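Local coordinates for protein Myo-inositol 2-dehydrogenase (Thermotoga maritima, PDB 3EZY) that catalyses the NAD(+)-dependent oxidation of myo-inositol to scyllo-inosose, and probably works in a myo-inositol degradation pathway, at residues 106-111 and 305-310; 187-192 and 313-318. One frame throughout, in Å; residues are numbered along the deposited sequence.

Contact 1: 106-111 and 305-310; sequences RMIEET and SGEDGK
On the helix whose Ile-108 presses against Gly-306, the carbonyl oxygen Met-107 O is gripped twice, by Thr-111 N in the helical ladder and by Thr-111 OG1 at 2.8 Å. The two donors reach it from opposite faces of the carbonyl plane, the hydroxyl tilted 22° out of it. Between the helices the meeting is carried by Ile-108, without a hydrogen bond. Its CB points at residues 305-310, and CD1 lies 3.7 Å from Gly-306 O, an oxygen already taken by Lys-310 N at 2.9 Å. The CG2 branch, anti to the backbone N, turns instead to Glu-307, whose OE1 comes within 3.5 Å; the bend of the glutamate chain at chi2 (81°) brings OE1 round beside this methyl. A CB on Gly-306 would run into Ile-108 CG1, so the missing side chain lets the helices close here. Helix 101-114, the link between parallel strands 90-94 and 118-121 of the Rossmann fold, receives the first turn of helix 306-325; the axes of the two short segments pass 10.1 Å apart and nearly antiparallel (171°). The extended Lys-310 chain passes Ile-108 CD1 with its CD, and NZ goes on to a salt bridge with Asp-105. Putting an alanine in place of Ile-108 removes the branches that meet Gly-306 and Lys-310 CD, and would probably open a gap between the helices. Ser-305 starts the incoming helix in a capping box: Ser-305 N gives a nearly straight bond to Asp-308 OD2, 2.9 Å, and Asp-308 N returns a weak one to Ser-305 OG.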
loop_
_atom_site.group_PDB
_atom_site.type_symbol
_atom_site.label_atom_id
_atom_site.label_comp_id
_atom_site.label_asym_id
_atom_site.label_seq_id
_atom_site.Cartn_x
_atom_site.Cartn_y
_atom_site.Cartn_z
ATOM N N ARG A 106 42.327 -22.614 -0.148
ATOM C CA ARG A 106 42.993 -23.261 -1.286
ATOM C C ARG A 106 42.400 -22.880 -2.638
ATOM O O ARG A 106 43.130 -22.625 -3.614
ATOM C CB ARG A 106 42.983 -24.775 -1.138
ATOM C CG ARG A 106 44.317 -25.351 -0.691
ATOM C CD ARG A 106 44.628 -26.635 -1.446
ATOM N NE ARG A 106 45.431 -26.389 -2.643
ATOM C CZ ARG A 106 45.726 -27.333 -3.532
ATOM N NH1 ARG A 106 45.279 -28.570 -3.344
ATOM N NH2 ARG A 106 46.464 -27.048 -4.601
ATOM N N MET A 107 41.063 -22.839 -2.706
ATOM C CA MET A 107 40.332 -22.430 -3.927
ATOM C C MET A 107 40.766 -21.025 -4.381
ATOM O O MET A 107 41.106 -20.780 -5.545
ATOM C CB MET A 107 38.805 -22.488 -3.634
ATOM C CG MET A 107 38.234 -23.917 -3.382
ATOM S SD MET A 107 36.590 -24.041 -2.552
ATOM C CE MET A 107 35.575 -23.669 -3.972
ATOM N N ILE A 108 40.750 -20.079 -3.452
ATOM C CA ILE A 108 41.216 -18.727 -3.716
ATOM C C ILE A 108 42.703 -18.678 -4.117
ATOM O O ILE A 108 43.053 -18.057 -5.107
ATOM C CB ILE A 108 40.995 -17.846 -2.471
ATOM C CG1 ILE A 108 39.492 -17.600 -2.226
ATOM C CG2 ILE A 108 41.781 -16.546 -2.578
ATOM C CD1 ILE A 108 39.171 -17.069 -0.810
ATOM N N GLU A 109 43.580 -19.348 -3.364
ATOM C CA GLU A 109 45.015 -19.446 -3.754
ATOM C C GLU A 109 45.279 -19.959 -5.179
ATOM O O GLU A 109 46.017 -19.359 -5.947
ATOM C CB GLU A 109 45.722 -20.416 -2.819
ATOM C CG GLU A 109 47.112 -19.982 -2.394
ATOM C CD GLU A 109 47.134 -19.547 -0.910
ATOM O OE1 GLU A 109 46.201 -19.973 -0.171
ATOM O OE2 GLU A 109 48.080 -18.803 -0.494
ATOM N N GLU A 110 44.689 -21.099 -5.521
ATOM C CA GLU A 110 44.920 -21.716 -6.853
ATOM C C GLU A 110 44.369 -20.915 -8.025
ATOM O O GLU A 110 45.036 -20.759 -9.065
ATOM C CB GLU A 110 44.383 -23.142 -6.880
ATOM C CG GLU A 110 44.960 -23.974 -5.765
ATOM C CD GLU A 110 46.364 -24.462 -6.118
ATOM O OE1 GLU A 110 46.590 -24.730 -7.307
ATOM O OE2 GLU A 110 47.231 -24.548 -5.219
ATOM N N THR A 111 43.172 -20.374 -7.878
ATOM C CA THR A 111 42.647 -19.569 -8.962
ATOM C C THR A 111 43.512 -18.321 -9.121
ATOM O O THR A 111 43.796 -17.896 -10.241
ATOM C CB THR A 111 41.133 -19.186 -8.755
ATOM O OG1 THR A 111 40.936 -18.686 -7.440
ATOM C CG2 THR A 111 40.224 -20.421 -8.926
ATOM N N SER A 305 33.387 -12.132 -5.372
ATOM C CA SER A 305 34.701 -12.806 -5.437
ATOM C C SER A 305 34.810 -13.988 -4.473
ATOM O O SER A 305 33.855 -14.310 -3.739
ATOM C CB SER A 305 35.811 -11.804 -5.139
ATOM O OG SER A 305 35.712 -11.457 -3.768
ATOM N N GLY A 306 35.964 -14.658 -4.489
ATOM C CA GLY A 306 36.137 -15.782 -3.599
ATOM C C GLY A 306 36.169 -15.326 -2.168
ATOM O O GLY A 306 35.664 -15.990 -1.260
ATOM N N GLU A 307 36.792 -14.181 -1.974
ATOM C CA GLU A 307 36.870 -13.533 -0.681
ATOM C C GLU A 307 35.472 -13.216 -0.089
ATOM O O GLU A 307 35.268 -13.366 1.111
ATOM C CB GLU A 307 37.732 -12.266 -0.816
ATOM C CG GLU A 307 39.247 -12.562 -1.022
ATOM C CD GLU A 307 39.688 -12.942 -2.498
ATOM O OE1 GLU A 307 40.904 -13.202 -2.653
ATOM O OE2 GLU A 307 38.891 -12.968 -3.494
ATOM N N ASP A 308 34.509 -12.822 -0.933
ATOM C CA ASP A 308 33.111 -12.666 -0.488
ATOM C C ASP A 308 32.567 -13.997 0.047
ATOM O O ASP A 308 31.952 -14.027 1.092
ATOM C CB ASP A 308 32.207 -12.150 -1.642
ATOM C CG ASP A 308 32.503 -10.691 -2.036
ATOM O OD1 ASP A 308 32.701 -9.845 -1.155
ATOM O OD2 ASP A 308 32.484 -10.369 -3.235
ATOM N N GLY A 309 32.804 -15.091 -0.684
ATOM C CA GLY A 309 32.464 -16.442 -0.234
ATOM C C GLY A 309 33.113 -16.741 1.119
ATOM O O GLY A 309 32.465 -17.236 2.030
ATOM N N LYS A 310 34.394 -16.434 1.264
ATOM C CA LYS A 310 35.080 -16.675 2.540
ATOM C C LYS A 310 34.478 -15.907 3.744
ATOM O O LYS A 310 34.271 -16.465 4.839
ATOM C CB LYS A 310 36.568 -16.313 2.406
ATOM C CG LYS A 310 37.396 -16.724 3.608
ATOM C CD LYS A 310 38.879 -16.491 3.327
ATOM C CE LYS A 310 39.738 -16.622 4.585
ATOM N NZ LYS A 310 41.136 -16.156 4.247
#

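Contact 2: 187-192 and 313-318; sequences EEVEEV and LLLGYA
Val-189 and Val-192 stand three residues apart on one strand, yet both turn their CB toward the helix and close on the same leucine, Leu-315. In a regular strand two such residues would face opposite ways; here a classic beta bulge, with Glu-190 and Glu-191 both set against Arg-218 of the next strand, absorbs the extra residue and brings Val-192 back to the inner face. The two glutamates in between point away from the helix. The focus of the packing is a single methyl, Leu-315 CD2. Val-189 meets it at 3.7 Å through CG1, the branch anti to the backbone N (chi1 -179°), with Val-189 CB hardly farther off. Val-192 reaches the same Leu-315 CD2 with CG2, the branch anti to its carbonyl carbon, also at 3.7 Å. The leucine side chain runs at about a right angle to that of Val-192 and at a slant to that of Val-189, and both valines close on this one methyl from the strand side. Leu-315 CB does not aim at the strand; the branched end of the side chain makes up the distance. About a turn further along, Ala-318 does point at the strand, but its short side chain ends 4.5 Å, CB to CB, from Val-192. The contact is purely apolar and buried, and the segment axes come within 8.9 Å at 24°. Strand 189-197 lies between strands 212-219 and 329-330 in the large mixed sheet, whose Phe-219 and Val-215 flank Val-189 and Val-192. Helix 306-325 packs on the face of this sheet, and helix 174-185 adds Phe-178 and Arg-182 beside Leu-315.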
loop_
_atom_site.group_PDB
_atom_site.type_symbol
_atom_site.label_atom_id
_atom_site.label_comp_id
_atom_site.label_asym_id
_atom_site.label_seq_id
_atom_site.Cartn_x
_atom_site.Cartn_y
_atom_site.Cartn_z
ATOM N N GLU A 187 30.556 -2.196 4.535
ATOM C CA GLU A 187 31.603 -2.332 5.546
ATOM C C GLU A 187 31.531 -3.698 6.173
ATOM O O GLU A 187 30.558 -4.446 5.963
ATOM C CB GLU A 187 31.491 -1.276 6.643
ATOM C CG GLU A 187 30.124 -1.266 7.291
ATOM C CD GLU A 187 30.046 -0.388 8.540
ATOM O OE1 GLU A 187 31.018 -0.385 9.340
ATOM O OE2 GLU A 187 28.979 0.236 8.745
ATOM N N GLU A 188 32.547 -4.004 6.965
ATOM C CA GLU A 188 32.671 -5.315 7.567
ATOM C C GLU A 188 31.941 -5.426 8.879
ATOM O O GLU A 188 31.790 -4.439 9.622
ATOM C CB GLU A 188 34.155 -5.691 7.763
ATOM C CG GLU A 188 34.951 -5.746 6.429
ATOM C CD GLU A 188 34.479 -6.855 5.483
ATOM O OE1 GLU A 188 33.821 -7.823 5.932
ATOM O OE2 GLU A 188 34.786 -6.778 4.288
ATOM N N VAL A 189 31.496 -6.648 9.151
ATOM C CA VAL A 189 31.018 -7.051 10.477
ATOM C C VAL A 189 32.174 -7.437 11.414
ATOM O O VAL A 189 33.093 -8.166 11.032
ATOM C CB VAL A 189 30.111 -8.254 10.372
ATOM C CG1 VAL A 189 29.576 -8.676 11.768
ATOM C CG2 VAL A 189 29.006 -7.972 9.412
ATOM N N GLU A 190 32.110 -7.016 12.665
ATOM C CA GLU A 190 33.192 -7.321 13.571
ATOM C C GLU A 190 32.793 -8.334 14.612
ATOM O O GLU A 190 33.639 -9.070 15.105
ATOM C CB GLU A 190 33.623 -6.045 14.270
ATOM C CG GLU A 190 33.644 -4.877 13.311
ATOM C CD GLU A 190 35.041 -4.479 12.886
ATOM O OE1 GLU A 190 35.648 -5.153 12.014
ATOM O OE2 GLU A 190 35.520 -3.466 13.430
ATOM N N GLU A 191 31.495 -8.369 14.934
ATOM C CA GLU A 191 30.981 -9.210 15.989
ATOM C C GLU A 191 29.553 -9.717 15.693
ATOM O O GLU A 191 28.755 -9.017 15.077
ATOM C CB GLU A 191 30.978 -8.361 17.263
ATOM C CG GLU A 191 30.885 -9.094 18.544
ATOM C CD GLU A 191 31.465 -8.250 19.676
ATOM O OE1 GLU A 191 31.902 -8.841 20.685
ATOM O OE2 GLU A 191 31.497 -7.004 19.539
ATOM N N VAL A 192 29.229 -10.912 16.156
ATOM C CA VAL A 192 27.947 -11.506 15.878
ATOM C C VAL A 192 27.380 -12.161 17.140
ATOM O O VAL A 192 28.123 -12.731 17.942
ATOM C CB VAL A 192 28.131 -12.580 14.785
ATOM C CG1 VAL A 192 26.971 -13.482 14.684
ATOM C CG2 VAL A 192 28.433 -11.927 13.426
ATOM N N LEU A 313 31.205 -17.308 4.988
ATOM C CA LEU A 313 31.445 -18.555 5.730
ATOM C C LEU A 313 31.971 -18.270 7.137
ATOM O O LEU A 313 31.552 -18.905 8.085
ATOM C CB LEU A 313 32.445 -19.462 5.002
ATOM C CG LEU A 313 32.826 -20.778 5.706
ATOM C CD1 LEU A 313 31.588 -21.648 5.954
ATOM C CD2 LEU A 313 33.877 -21.596 4.861
ATOM N N LEU A 314 32.892 -17.328 7.257
ATOM C CA LEU A 314 33.421 -16.983 8.580
ATOM C C LEU A 314 32.307 -16.446 9.479
ATOM O O LEU A 314 32.247 -16.787 10.646
ATOM C CB LEU A 314 34.566 -15.980 8.473
ATOM C CG LEU A 314 35.921 -16.552 7.971
ATOM C CD1 LEU A 314 36.823 -15.456 7.452
ATOM C CD2 LEU A 314 36.637 -17.300 9.096
ATOM N N LEU A 315 31.416 -15.619 8.938
ATOM C CA LEU A 315 30.312 -15.089 9.747
ATOM C C LEU A 315 29.422 -16.252 10.196
ATOM O O LEU A 315 28.892 -16.252 11.309
ATOM C CB LEU A 315 29.543 -14.040 8.947
ATOM C CG LEU A 315 30.323 -12.721 8.848
ATOM C CD1 LEU A 315 29.794 -11.823 7.705
ATOM C CD2 LEU A 315 30.213 -12.010 10.199
ATOM N N GLY A 316 29.244 -17.234 9.316
ATOM C CA GLY A 316 28.488 -18.429 9.680
ATOM C C GLY A 316 29.130 -19.194 10.853
ATOM O O GLY A 316 28.446 -19.624 11.767
ATOM N N TYR A 317 30.444 -19.398 10.798
ATOM C CA TYR A 317 31.132 -20.065 11.882
ATOM C C TYR A 317 31.053 -19.279 13.192
ATOM O O TYR A 317 30.880 -19.885 14.273
ATOM C CB TYR A 317 32.571 -20.398 11.468
ATOM C CG TYR A 317 32.595 -21.722 10.721
ATOM C CD1 TYR A 317 32.075 -22.867 11.311
ATOM C CD2 TYR A 317 33.067 -21.818 9.439
ATOM C CE1 TYR A 317 32.048 -24.089 10.627
ATOM C CE2 TYR A 317 33.074 -23.027 8.755
ATOM C CZ TYR A 317 32.558 -24.154 9.344
ATOM O OH TYR A 317 32.540 -25.385 8.678
ATOM N N ALA A 318 31.189 -17.954 13.113
ATOM C CA ALA A 318 31.009 -17.101 14.315
ATOM C C ALA A 318 29.617 -17.246 14.922
ATOM O O ALA A 318 29.470 -17.329 16.144
ATOM C CB ALA A 318 31.304 -15.600 13.986
#

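Overall arrangement
Helix 306-325 serves both contacts, and their centres lie about 17 Å apart. Its first turn, in contact 1, meets helix 101-114 of the Rossmann fold, while residues 313-318, in contact 2, pack on the sheet of the C-terminal domain; one late helix therefore spans both halves of this Gfo/Idh/MocA enzyme. Arg-182 gives a second tie, forming salt bridges both with Asp-308 of contact 1 and with Glu-188 of contact 2. In chain order the segments alternate, the Rossmann helix and then the strand being met by successive parts of the helix.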